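Long-range contacts in similar to yteR (Bacilus subtilis) (Clostridium acetobutylicum, PDB 4WU0), which probably acts as a family 105 glycoside hydrolase that cleaves unsaturated rhamnogalacturonan fragments derived from pectin: residues 7-12 with 350-355; 132-137 with 202-207; 138-143 with 210-215. All blocks are in the same frame, centred on the assembly; numbering follows the deposited sequence.

Contact 1. Residues 7-12 with 350-355; sequences LMADSI and PFLLAS
Leu352 is the main bump of this contact, and Met8, Ala9 and Ile12 form the hollow that takes it. The two helix segments run nearly antiparallel (154°), their axes 10.2 Å apart. With its CG swung away from the carbonyl carbon (chi1 -73°), Leu352 sends both methyls across. Leu352 CD2 rests on helix 4-14, 3.7 Å from Met8 CB and 3.7 Å from Ala9 N; the small Ala9 lets it come that near the backbone. Leu352 CD1 meets Ile12 CD1 tip to tip at 3.7 Å. A branched, flexible leucine suits this place because one methyl serves Met8 and Ala9, the other Ile12. Met8 answers with an unbranched chain bent at chi2 and chi3, which crosses Leu352 at about a right angle and brings Met8 CE obliquely to 3.7 Å from Phe351 CD2. No hydrogen bond joins the segments, as befits a buried interface whose touching side chains are all apolar. Strand 311-317 packs against the same side chains, with Leu313 touching both Met8 and Phe351. Ala9 meets Val37 of helix 25-41, and Phe351 reaches Ser268 of helix 264-279, so this pairing of the chain's first and last helices is wedged among two helices and a strand.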
ATOM      1  N   LEU A   7      11.349 -17.687  -0.843  1.00 14.94           N
ATOM      2  CA  LEU A   7      10.506 -18.772  -0.390  1.00 15.22           C
ATOM      3  C   LEU A   7       9.034 -18.408  -0.580  1.00 14.57           C
ATOM      4  O   LEU A   7       8.238 -19.222  -1.018  1.00 15.31           O
ATOM      5  CB  LEU A   7      10.799 -19.120   1.078  1.00 15.81           C
ATOM      6  CG  LEU A   7       9.991 -20.274   1.676  1.00 16.99           C
ATOM      7  CD1 LEU A   7      10.139 -21.566   0.881  1.00 18.91           C
ATOM      8  CD2 LEU A   7      10.357 -20.502   3.144  1.00 21.11           C
ATOM      9  N   MET A   8       8.656 -17.186  -0.228  1.00 13.98           N
ATOM     10  CA  MET A   8       7.283 -16.768  -0.434  1.00 15.12           C
ATOM     11  C   MET A   8       6.915 -16.645  -1.906  1.00 14.33           C
ATOM     12  O   MET A   8       5.814 -17.020  -2.306  1.00 16.00           O
ATOM     13  CB  MET A   8       7.009 -15.450   0.269  1.00 15.67           C
ATOM     14  CG  MET A   8       5.571 -15.016   0.140  1.00 16.30           C
ATOM     15  SD  MET A   8       4.424 -16.274   0.748  1.00 25.05           S
ATOM     16  CE  MET A   8       4.397 -15.711   2.409  1.00 19.76           C
ATOM     17  N   ALA A   9       7.810 -16.075  -2.709  1.00 14.43           N
ATOM     18  CA  ALA A   9       7.570 -15.981  -4.147  1.00 14.81           C
ATOM     19  C   ALA A   9       7.322 -17.369  -4.733  1.00 13.71           C
ATOM     20  O   ALA A   9       6.380 -17.577  -5.494  1.00 16.09           O
ATOM     21  CB  ALA A   9       8.759 -15.305  -4.852  1.00 14.97           C
ATOM     22  N   ASP A  10       8.164 -18.326  -4.350  1.00 15.55           N
ATOM     23  CA  ASP A  10       8.020 -19.687  -4.845  1.00 15.50           C
ATOM     24  C   ASP A  10       6.697 -20.292  -4.356  1.00 17.90           C
ATOM     25  O   ASP A  10       6.057 -21.050  -5.075  1.00 16.80           O
ATOM     26  CB  ASP A  10       9.203 -20.557  -4.406  1.00 16.84           C
ATOM     27  CG  ASP A  10      10.469 -20.236  -5.169  1.00 20.60           C
ATOM     28  OD1 ASP A  10      10.345 -19.620  -6.260  1.00 19.90           O
ATOM     29  OD2 ASP A  10      11.582 -20.589  -4.682  1.00 20.05           O
ATOM     30  N   SER A  11       6.285 -19.943  -3.143  1.00 15.53           N
ATOM     31  CA  SER A  11       5.013 -20.428  -2.611  1.00 15.62           C
ATOM     32  C   SER A  11       3.821 -19.873  -3.383  1.00 17.22           C
ATOM     33  O   SER A  11       2.874 -20.594  -3.692  1.00 17.20           O
ATOM     34  CB  SER A  11       4.872 -20.066  -1.126  1.00 16.93           C
ATOM     35  OG  SER A  11       5.888 -20.669  -0.361  1.00 17.85           O
ATOM     36  N   ILE A  12       3.867 -18.582  -3.683  1.00 14.31           N
ATOM     37  CA  ILE A  12       2.784 -17.928  -4.415  1.00 16.32           C
ATOM     38  C   ILE A  12       2.615 -18.574  -5.787  1.00 17.79           C
ATOM     39  O   ILE A  12       1.498 -18.853  -6.231  1.00 16.64           O
ATOM     40  CB  ILE A  12       3.068 -16.429  -4.552  1.00 14.12           C
ATOM     41  CG1 ILE A  12       3.001 -15.737  -3.181  1.00 14.42           C
ATOM     42  CG2 ILE A  12       2.097 -15.756  -5.535  1.00 15.48           C
ATOM     43  CD1 ILE A  12       3.642 -14.373  -3.182  1.00 15.52           C
ATOM     44  N   PRO A 350       3.123  -6.988   0.582  1.00 12.09           N
ATOM     45  CA  PRO A 350       3.893  -6.309   1.628  1.00 12.18           C
ATOM     46  C   PRO A 350       4.850  -7.241   2.348  1.00 12.24           C
ATOM     47  O   PRO A 350       5.940  -6.818   2.718  1.00 12.89           O
ATOM     48  CB  PRO A 350       2.799  -5.787   2.574  1.00 13.66           C
ATOM     49  CG  PRO A 350       1.645  -5.534   1.646  1.00 13.78           C
ATOM     50  CD  PRO A 350       1.683  -6.655   0.656  1.00 13.07           C
ATOM     51  N   PHE A 351       4.466  -8.494   2.548  1.00 12.40           N
ATOM     52  CA  PHE A 351       5.390  -9.441   3.179  1.00 14.21           C
ATOM     53  C   PHE A 351       6.630  -9.690   2.305  1.00 12.55           C
ATOM     54  O   PHE A 351       7.761  -9.714   2.795  1.00 12.83           O
ATOM     55  CB  PHE A 351       4.715 -10.764   3.544  1.00 13.03           C
ATOM     56  CG  PHE A 351       5.665 -11.720   4.199  1.00 15.37           C
ATOM     57  CD1 PHE A 351       5.978 -11.579   5.528  1.00 16.21           C
ATOM     58  CD2 PHE A 351       6.318 -12.695   3.463  1.00 15.00           C
ATOM     59  CE1 PHE A 351       6.918 -12.429   6.136  1.00 17.38           C
ATOM     60  CE2 PHE A 351       7.227 -13.546   4.069  1.00 16.76           C
ATOM     61  CZ  PHE A 351       7.524 -13.395   5.419  1.00 15.41           C
ATOM     62  N   LEU A 352       6.447  -9.861   1.003  1.00 13.03           N
ATOM     63  CA  LEU A 352       7.580  -9.987   0.100  1.00 12.96           C
ATOM     64  C   LEU A 352       8.486  -8.771   0.162  1.00 13.23           C
ATOM     65  O   LEU A 352       9.713  -8.898   0.180  1.00 13.60           O
ATOM     66  CB  LEU A 352       7.077 -10.113  -1.335  1.00 14.56           C
ATOM     67  CG  LEU A 352       6.431 -11.431  -1.739  1.00 15.88           C
ATOM     68  CD1 LEU A 352       5.640 -11.251  -3.035  1.00 17.26           C
ATOM     69  CD2 LEU A 352       7.531 -12.471  -1.916  1.00 14.34           C
ATOM     70  N   LEU A 353       7.874  -7.582   0.150  1.00 13.14           N
ATOM     71  CA  LEU A 353       8.635  -6.336   0.167  1.00 13.49           C
ATOM     72  C   LEU A 353       9.399  -6.141   1.474  1.00 14.33           C
ATOM     73  O   LEU A 353      10.565  -5.730   1.463  1.00 14.09           O
ATOM     74  CB  LEU A 353       7.713  -5.130  -0.108  1.00 13.43           C
ATOM     75  CG  LEU A 353       7.102  -5.134  -1.509  1.00 13.46           C
ATOM     76  CD1 LEU A 353       5.973  -4.097  -1.623  1.00 19.73           C
ATOM     77  CD2 LEU A 353       8.170  -4.833  -2.560  1.00 16.15           C
ATOM     78  N   ALA A 354       8.744  -6.422   2.599  1.00 13.78           N
ATOM     79  CA  ALA A 354       9.424  -6.363   3.890  1.00 14.29           C
ATOM     80  C   ALA A 354      10.580  -7.343   3.926  1.00 13.83           C
ATOM     81  O   ALA A 354      11.643  -7.032   4.458  1.00 14.26           O
ATOM     82  CB  ALA A 354       8.430  -6.667   5.018  1.00 14.72           C
ATOM     83  N   SER A 355      10.365  -8.543   3.397  1.00 13.66           N
ATOM     84  CA  SER A 355      11.413  -9.561   3.393  1.00 13.99           C
ATOM     85  C   SER A 355      12.618  -9.095   2.588  1.00 14.48           C
ATOM     86  O   SER A 355      13.757  -9.258   3.010  1.00 14.93           O
ATOM     87  CB  SER A 355      10.887 -10.858   2.789  1.00 14.51           C
ATOM     88  OG  SER A 355       9.818 -11.374   3.557  1.00 14.85           O
TER

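Contact 2. Residues 132-137 with 202-207; sequences LYMGAT and MGWYVM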
ATOM      1  N   LEU A 132      -3.608   7.190  -1.275  1.00 13.66           N
ATOM      2  CA  LEU A 132      -2.307   7.816  -1.393  1.00 13.10           C
ATOM      3  C   LEU A 132      -1.281   6.851  -1.942  1.00 14.33           C
ATOM      4  O   LEU A 132      -0.356   7.261  -2.629  1.00 14.97           O
ATOM      5  CB  LEU A 132      -1.846   8.375  -0.043  1.00 12.90           C
ATOM      6  CG  LEU A 132      -2.395   9.763   0.294  1.00 12.64           C
ATOM      7  CD1 LEU A 132      -1.816  10.807  -0.645  1.00 16.07           C
ATOM      8  CD2 LEU A 132      -3.920   9.792   0.275  1.00 14.29           C
ATOM      9  N   TYR A 133      -1.439   5.566  -1.644  1.00 12.19           N
ATOM     10  CA  TYR A 133      -0.528   4.549  -2.157  1.00 12.49           C
ATOM     11  C   TYR A 133      -0.882   4.211  -3.598  1.00 13.62           C
ATOM     12  O   TYR A 133       0.011   4.065  -4.434  1.00 14.29           O
ATOM     13  CB  TYR A 133      -0.613   3.268  -1.325  1.00 14.53           C
ATOM     14  CG  TYR A 133       0.377   2.217  -1.758  1.00 12.04           C
ATOM     15  CD1 TYR A 133       1.721   2.354  -1.471  1.00 14.00           C
ATOM     16  CD2 TYR A 133      -0.025   1.103  -2.471  1.00 11.95           C
ATOM     17  CE1 TYR A 133       2.609   1.400  -1.861  1.00 12.01           C
ATOM     18  CE2 TYR A 133       0.865   0.140  -2.863  1.00 14.02           C
ATOM     19  CZ  TYR A 133       2.181   0.280  -2.552  1.00 12.91           C
ATOM     20  OH  TYR A 133       3.087  -0.700  -2.926  1.00 13.54           O
ATOM     21  N   MET A 134      -2.180   4.094  -3.895  1.00 12.72           N
ATOM     22  CA  MET A 134      -2.603   3.659  -5.233  1.00 12.18           C
ATOM     23  C   MET A 134      -2.378   4.721  -6.301  1.00 12.40           C
ATOM     24  O   MET A 134      -2.087   4.406  -7.465  1.00 15.35           O
ATOM     25  CB  MET A 134      -4.087   3.299  -5.255  1.00 12.64           C
ATOM     26  CG  MET A 134      -4.559   2.451  -4.088  1.00 15.37           C
ATOM     27  SD  MET A 134      -3.672   0.915  -3.941  1.00 15.93           S
ATOM     28  CE  MET A 134      -4.335   0.354  -2.356  1.00 16.72           C
ATOM     29  N   GLY A 135      -2.607   5.968  -5.914  1.00 13.10           N
ATOM     30  CA  GLY A 135      -2.733   7.073  -6.854  1.00 14.79           C
ATOM     31  C   GLY A 135      -1.528   7.980  -6.844  1.00 13.63           C
ATOM     32  O   GLY A 135      -0.727   7.922  -7.744  1.00 15.38           O
ATOM     33  N   ALA A 136      -1.413   8.799  -5.805  1.00 14.07           N
ATOM     34  CA  ALA A 136      -0.297   9.728  -5.694  1.00 16.82           C
ATOM     35  C   ALA A 136       1.053   9.046  -5.852  1.00 14.66           C
ATOM     36  O   ALA A 136       1.936   9.577  -6.528  1.00 13.54           O
ATOM     37  CB  ALA A 136      -0.360  10.454  -4.374  1.00 13.57           C
ATOM     38  N   THR A 137       1.224   7.870  -5.247  1.00 13.03           N
ATOM     39  CA  THR A 137       2.494   7.153  -5.336  1.00 12.85           C
ATOM     40  C   THR A 137       2.775   6.615  -6.749  1.00 11.99           C
ATOM     41  O   THR A 137       3.916   6.645  -7.215  1.00 13.23           O
ATOM     42  CB  THR A 137       2.594   6.022  -4.267  1.00 12.22           C
ATOM     43  OG1 THR A 137       2.413   6.600  -2.971  1.00 12.55           O
ATOM     44  CG2 THR A 137       3.921   5.303  -4.291  1.00 12.98           C
ATOM     45  N   MET A 202      -3.041   2.744   7.754  1.00 12.71           N
ATOM     46  CA  MET A 202      -1.766   3.347   8.114  1.00 13.17           C
ATOM     47  C   MET A 202      -0.622   2.736   7.328  1.00 14.50           C
ATOM     48  O   MET A 202       0.296   3.434   6.942  1.00 13.66           O
ATOM     49  CB  MET A 202      -1.483   3.224   9.608  1.00 15.23           C
ATOM     50  CG  MET A 202      -2.185   4.256  10.460  1.00 15.44           C
ATOM     51  SD  MET A 202      -1.643   5.960  10.154  1.00 18.35           S
ATOM     52  CE  MET A 202       0.074   5.959  10.694  1.00 18.12           C
ATOM     53  N   GLY A 203      -0.658   1.427   7.105  1.00 11.46           N
ATOM     54  CA  GLY A 203       0.353   0.764   6.293  1.00 13.13           C
ATOM     55  C   GLY A 203       0.439   1.359   4.888  1.00 11.88           C
ATOM     56  O   GLY A 203       1.525   1.621   4.388  1.00 11.45           O
ATOM     57  N   TRP A 204      -0.703   1.570   4.239  1.00 11.13           N
ATOM     58  CA  TRP A 204      -0.704   2.183   2.919  1.00 11.96           C
ATOM     59  C   TRP A 204       0.000   3.533   2.947  1.00 12.13           C
ATOM     60  O   TRP A 204       0.806   3.847   2.079  1.00 12.45           O
ATOM     61  CB  TRP A 204      -2.119   2.418   2.414  1.00 11.97           C
ATOM     62  CG  TRP A 204      -2.931   1.172   2.018  1.00 11.86           C
ATOM     63  CD1 TRP A 204      -4.220   0.894   2.394  1.00 13.03           C
ATOM     64  CD2 TRP A 204      -2.540   0.094   1.147  1.00 11.61           C
ATOM     65  NE1 TRP A 204      -4.643  -0.268   1.816  1.00 12.88           N
ATOM     66  CE2 TRP A 204      -3.629  -0.787   1.062  1.00 12.26           C
ATOM     67  CE3 TRP A 204      -1.377  -0.215   0.435  1.00 11.64           C
ATOM     68  CZ2 TRP A 204      -3.590  -1.952   0.314  1.00 12.58           C
ATOM     69  CZ3 TRP A 204      -1.352  -1.368  -0.317  1.00 13.90           C
ATOM     70  CH2 TRP A 204      -2.452  -2.219  -0.377  1.00 15.28           C
ATOM     71  N   TYR A 205      -0.331   4.340   3.950  1.00 13.79           N
ATOM     72  CA  TYR A 205       0.188   5.698   3.998  1.00 13.03           C
ATOM     73  C   TYR A 205       1.699   5.706   4.240  1.00 12.04           C
ATOM     74  O   TYR A 205       2.424   6.482   3.602  1.00 12.55           O
ATOM     75  CB  TYR A 205      -0.536   6.537   5.053  1.00 13.56           C
ATOM     76  CG  TYR A 205      -0.245   8.016   4.970  1.00 12.44           C
ATOM     77  CD1 TYR A 205      -0.691   8.779   3.904  1.00 16.14           C
ATOM     78  CD2 TYR A 205       0.446   8.656   5.980  1.00 12.28           C
ATOM     79  CE1 TYR A 205      -0.423  10.154   3.825  1.00 14.26           C
ATOM     80  CE2 TYR A 205       0.690  10.025   5.921  1.00 13.56           C
ATOM     81  CZ  TYR A 205       0.262  10.755   4.841  1.00 13.49           C
ATOM     82  OH  TYR A 205       0.535  12.090   4.769  1.00 16.05           O
ATOM     83  N   VAL A 206       2.194   4.872   5.157  1.00 10.77           N
ATOM     84  CA  VAL A 206       3.649   4.847   5.362  1.00 11.98           C
ATOM     85  C   VAL A 206       4.425   4.248   4.182  1.00 12.50           C
ATOM     86  O   VAL A 206       5.507   4.732   3.837  1.00 12.31           O
ATOM     87  CB  VAL A 206       4.091   4.246   6.723  1.00 11.63           C
ATOM     88  CG1 VAL A 206       3.568   5.104   7.854  1.00 14.91           C
ATOM     89  CG2 VAL A 206       3.647   2.815   6.899  1.00 11.92           C
ATOM     90  N   MET A 207       3.874   3.233   3.523  1.00 10.65           N
ATOM     91  CA  MET A 207       4.499   2.757   2.296  1.00 10.79           C
ATOM     92  C   MET A 207       4.505   3.846   1.237  1.00 10.94           C
ATOM     93  O   MET A 207       5.508   4.029   0.536  1.00 11.17           O
ATOM     94  CB  MET A 207       3.792   1.558   1.711  1.00 10.82           C
ATOM     95  CG  MET A 207       4.541   0.990   0.580  1.00 36.67           C
ATOM     96  SD  MET A 207       3.751  -0.514   0.049  1.00 93.31           S
ATOM     97  CE  MET A 207       3.873  -1.344   1.552  1.00 11.18           C
TER
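Tyr133 and Trp204 mark where the backbones come closest, their CA atoms 5.6 Å apart, and the segments run roughly parallel at 28° with axes 8.7 Å apart. Helix 129-146 widens here into a pi-type turn: Thr137 N reaches back to Leu132 O at 3.1 Å, and Thr137 OG1 grips the same oxygen from the opposite face of the carbonyl plane. The Tyr133 and Trp204 side chains cross at about a right angle, yet their ring planes are near parallel and slid so far apart that they barely overlap, Tyr133 CD2 lying 3.5 Å from Trp204 CE3; flat rings suit the space between such close helices. Met134, bent at chi2 (-58°), lays its CE over one face of the Trp204 indole, 3.6 Å from the centroid of the six-membered ring, a CH-pi contact that a slim, flexible thioether chain makes easily. Met207 SD lies obliquely beside the Tyr133 ring as a Met-aromatic contact, though the modelled spacing is too tight to be trusted. Tyr205 offers Leu132 CG an apolar ring edge and gives its hydroxyl to Phe159 O. Such aromatic and sulfur packing between near-parallel helices fits the alpha/alpha barrel expected of this six-hairpin family.

Contact 3. Residues 138-143 with 210-215; sequences FYAKYV and ADTIEV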
ATOM      1  N   PHE A 138       1.761   6.090  -7.416  1.00 11.97           N
ATOM      2  CA  PHE A 138       1.933   5.689  -8.799  1.00 12.90           C
ATOM      3  C   PHE A 138       2.304   6.907  -9.642  1.00 12.89           C
ATOM      4  O   PHE A 138       3.209   6.848 -10.484  1.00 12.83           O
ATOM      5  CB  PHE A 138       0.663   5.082  -9.377  1.00 14.60           C
ATOM      6  CG  PHE A 138       0.613   5.144 -10.885  1.00 12.75           C
ATOM      7  CD1 PHE A 138       1.467   4.371 -11.646  1.00 13.02           C
ATOM      8  CD2 PHE A 138      -0.245   6.012 -11.545  1.00 15.47           C
ATOM      9  CE1 PHE A 138       1.443   4.443 -13.056  1.00 14.42           C
ATOM     10  CE2 PHE A 138      -0.274   6.076 -12.935  1.00 15.74           C
ATOM     11  CZ  PHE A 138       0.570   5.282 -13.684  1.00 14.96           C
ATOM     12  N   TYR A 139       1.593   8.010  -9.409  1.00 12.58           N
ATOM     13  CA  TYR A 139       1.818   9.236 -10.166  1.00 12.95           C
ATOM     14  C   TYR A 139       3.279   9.681  -9.985  1.00 13.13           C
ATOM     15  O   TYR A 139       3.944  10.056 -10.939  1.00 13.48           O
ATOM     16  CB  TYR A 139       0.806  10.311  -9.716  1.00 13.77           C
ATOM     17  CG  TYR A 139       0.756  11.580 -10.521  1.00 13.55           C
ATOM     18  CD1 TYR A 139       1.348  11.676 -11.774  1.00 13.95           C
ATOM     19  CD2 TYR A 139       0.066  12.685 -10.037  1.00 15.08           C
ATOM     20  CE1 TYR A 139       1.292  12.844 -12.484  1.00 14.59           C
ATOM     21  CE2 TYR A 139       0.007  13.849 -10.746  1.00 15.70           C
ATOM     22  CZ  TYR A 139       0.617  13.927 -11.966  1.00 14.75           C
ATOM     23  OH  TYR A 139       0.553  15.116 -12.670  1.00 18.39           O
ATOM     24  N   ALA A 140       3.806   9.582  -8.768  1.00 12.87           N
ATOM     25  CA  ALA A 140       5.208   9.923  -8.534  1.00 13.13           C
ATOM     26  C   ALA A 140       6.166   9.048  -9.331  1.00 14.10           C
ATOM     27  O   ALA A 140       7.126   9.538  -9.925  1.00 14.06           O
ATOM     28  CB  ALA A 140       5.536   9.841  -7.035  1.00 15.52           C
ATOM     29  N   LYS A 141       5.927   7.737  -9.329  1.00 13.69           N
ATOM     30  CA  LYS A 141       6.768   6.835 -10.106  1.00 14.25           C
ATOM     31  C   LYS A 141       6.659   7.140 -11.596  1.00 13.71           C
ATOM     32  O   LYS A 141       7.644   7.074 -12.317  1.00 14.86           O
ATOM     33  CB  LYS A 141       6.429   5.381  -9.785  1.00 14.21           C
ATOM     34  CG  LYS A 141       6.759   5.038  -8.321  1.00 22.46           C
ATOM     35  CD  LYS A 141       6.328   3.651  -7.933  1.00 36.20           C
ATOM     36  CE  LYS A 141       6.896   3.275  -6.560  1.00 34.21           C
ATOM     37  NZ  LYS A 141       8.388   3.131  -6.579  1.00 38.28           N
ATOM     38  N   TYR A 142       5.461   7.486 -12.054  1.00 13.63           N
ATOM     39  CA  TYR A 142       5.258   7.798 -13.452  1.00 14.07           C
ATOM     40  C   TYR A 142       6.044   9.061 -13.818  1.00 14.62           C
ATOM     41  O   TYR A 142       6.722   9.111 -14.843  1.00 14.97           O
ATOM     42  CB  TYR A 142       3.771   8.008 -13.730  1.00 14.02           C
ATOM     43  CG  TYR A 142       3.451   8.181 -15.192  1.00 14.58           C
ATOM     44  CD1 TYR A 142       3.573   9.418 -15.798  1.00 15.01           C
ATOM     45  CD2 TYR A 142       3.046   7.113 -15.968  1.00 14.80           C
ATOM     46  CE1 TYR A 142       3.298   9.582 -17.139  1.00 16.38           C
ATOM     47  CE2 TYR A 142       2.769   7.273 -17.286  1.00 15.71           C
ATOM     48  CZ  TYR A 142       2.918   8.493 -17.879  1.00 17.47           C
ATOM     49  OH  TYR A 142       2.632   8.634 -19.220  1.00 20.53           O
ATOM     50  N   VAL A 143       5.944  10.081 -12.976  1.00 14.35           N
ATOM     51  CA  VAL A 143       6.627  11.353 -13.269  1.00 14.84           C
ATOM     52  C   VAL A 143       8.137  11.171 -13.299  1.00 15.14           C
ATOM     53  O   VAL A 143       8.819  11.760 -14.139  1.00 16.19           O
ATOM     54  CB  VAL A 143       6.239  12.434 -12.225  1.00 16.45           C
ATOM     55  CG1 VAL A 143       7.105  13.692 -12.341  1.00 15.36           C
ATOM     56  CG2 VAL A 143       4.757  12.760 -12.354  1.00 17.85           C
ATOM     57  N   ALA A 210       7.280   6.384   2.000  1.00 12.82           N
ATOM     58  CA  ALA A 210       8.606   5.868   1.719  1.00 14.48           C
ATOM     59  C   ALA A 210       8.858   5.764   0.213  1.00 12.32           C
ATOM     60  O   ALA A 210       9.922   6.135  -0.272  1.00 14.65           O
ATOM     61  CB  ALA A 210       8.818   4.508   2.390  1.00 15.28           C
ATOM     62  N   ASP A 211       7.883   5.258  -0.528  1.00 11.92           N
ATOM     63  CA  ASP A 211       8.052   5.031  -1.949  1.00 12.18           C
ATOM     64  C   ASP A 211       8.019   6.343  -2.748  1.00 13.95           C
ATOM     65  O   ASP A 211       8.653   6.450  -3.812  1.00 16.86           O
ATOM     66  CB  ASP A 211       6.976   4.100  -2.471  1.00 12.07           C
ATOM     67  CG  ASP A 211       7.070   2.681  -1.912  1.00 15.40           C
ATOM     68  OD1 ASP A 211       8.099   2.320  -1.283  1.00 14.40           O
ATOM     69  OD2 ASP A 211       6.112   1.899  -2.162  1.00 14.70           O
ATOM     70  N   THR A 212       7.275   7.333  -2.259  1.00 12.23           N
ATOM     71  CA  THR A 212       7.214   8.620  -2.947  1.00 12.56           C
ATOM     72  C   THR A 212       8.471   9.459  -2.688  1.00 13.07           C
ATOM     73  O   THR A 212       9.064  10.028  -3.609  1.00 13.36           O
ATOM     74  CB  THR A 212       5.956   9.402  -2.537  1.00 12.46           C
ATOM     75  OG1 THR A 212       4.810   8.719  -3.045  1.00 13.09           O
ATOM     76  CG2 THR A 212       5.964  10.821  -3.091  1.00 12.93           C
ATOM     77  N   ILE A 213       8.912   9.494  -1.436  1.00 14.51           N
ATOM     78  CA  ILE A 213      10.077  10.287  -1.104  1.00 13.87           C
ATOM     79  C   ILE A 213      11.252   9.774  -1.924  1.00 13.79           C
ATOM     80  O   ILE A 213      12.080  10.562  -2.387  1.00 14.37           O
ATOM     81  CB  ILE A 213      10.411  10.214   0.407  1.00 15.08           C
ATOM     82  CG1 ILE A 213       9.287  10.813   1.241  1.00 15.81           C
ATOM     83  CG2 ILE A 213      11.718  10.952   0.715  1.00 14.50           C
ATOM     84  CD1 ILE A 213       9.318  10.393   2.714  1.00 15.72           C
ATOM     85  N   GLU A 214      11.319   8.451  -2.098  1.00 13.72           N
ATOM     86  CA  GLU A 214      12.422   7.819  -2.816  1.00 14.07           C
ATOM     87  C   GLU A 214      12.611   8.374  -4.229  1.00 15.35           C
ATOM     88  O   GLU A 214      13.742   8.492  -4.701  1.00 16.91           O
ATOM     89  CB  GLU A 214      12.233   6.287  -2.842  1.00 15.83           C
ATOM     90  CG  GLU A 214      13.383   5.533  -3.492  1.00 17.75           C
ATOM     91  CD  GLU A 214      13.163   4.021  -3.545  1.00 25.10           C
ATOM     92  OE1 GLU A 214      11.999   3.576  -3.694  1.00 26.71           O
ATOM     93  OE2 GLU A 214      14.167   3.280  -3.452  1.00 34.03           O
ATOM     94  N   VAL A 215      11.510   8.710  -4.910  1.00 14.32           N
ATOM     95  CA  VAL A 215      11.599   9.203  -6.284  1.00 15.13           C
ATOM     96  C   VAL A 215      11.580  10.730  -6.413  1.00 17.75           C
ATOM     97  O   VAL A 215      11.740  11.256  -7.513  1.00 18.36           O
ATOM     98  CB  VAL A 215      10.524   8.574  -7.212  1.00 16.47           C
ATOM     99  CG1 VAL A 215      10.729   7.068  -7.313  1.00 15.90           C
ATOM    100  CG2 VAL A 215       9.122   8.927  -6.745  1.00 16.93           C
TER
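Ala140 and Val215 supply the apolar heart of this contact, where helices 129-146 and 199-215 continue side by side, crossing at 20° with axes 9.0 Å apart. Ala140 CB points at the opposite helix and touches Val215 CG2 at 3.7 Å; the same methyl of Val215 sits 3.8 Å from Ala140 O. That valine methyl stands between its own backbone N and carbonyl carbon, the other branch being turned away from the carbonyl. Thr212 adds its CG2, 4.1 Å from Ala140 CB. A residue as small as alanine suits the site, since two methyls from helix 199-215 share its single carbon.

The hydrophilic side chains divide their work. Thr212 shows its methyl to Ala140, while its hydroxyl bonds back to Ala208 O in its own helix and probably also to Thr137 OG1. Lys141 runs almost straight through chi2 and chi3, which carries Lys141 CE to 4.2 Å from Asp211 CB; the bend at chi4 (-67°) then sets the direction of NZ. Along the way its chain packs on Ile84 of helix 80-90.

Charge enters at longer range. Lys141 NZ stays 4.6 Å from Glu214 OE1 and 5.1 Å from Asp211 OD2, too far for a salt bridge. Both acids are instead paired with Lys276, and Asp211 OD1 also bonds to Tyr272 OH. The close contacts here are thus made by carbon, including the lysine's own methylenes, while the two carboxylates, held by helix 264-279, would probably still draw the ammonium group towards them through their field.

Contacts 2 and 3 are successive parts of one helix pair, 129-146 with 199-215, and they meet where Thr137 CG2 packs 3.8 Å from Asp211 CB. Contact 2, its centre about 5 Å from the centre of the chain, is deeply buried and relies on aromatic rings and thioethers. Contact 3, its centre about 13 Å from that point, keeps a small aliphatic patch but includes partly exposed residues and nearby charges. Contact 1 is separate, joining the terminal helices with its centre about 15 Å from the chain's; its touching residues are nevertheless all buried and its side-chain chemistry is apolar. Helix 264-279 borders all three: Ser268 touches Phe351, Met269 touches Trp204 and Met207, and Lys276 pairs with the acids of 210-215.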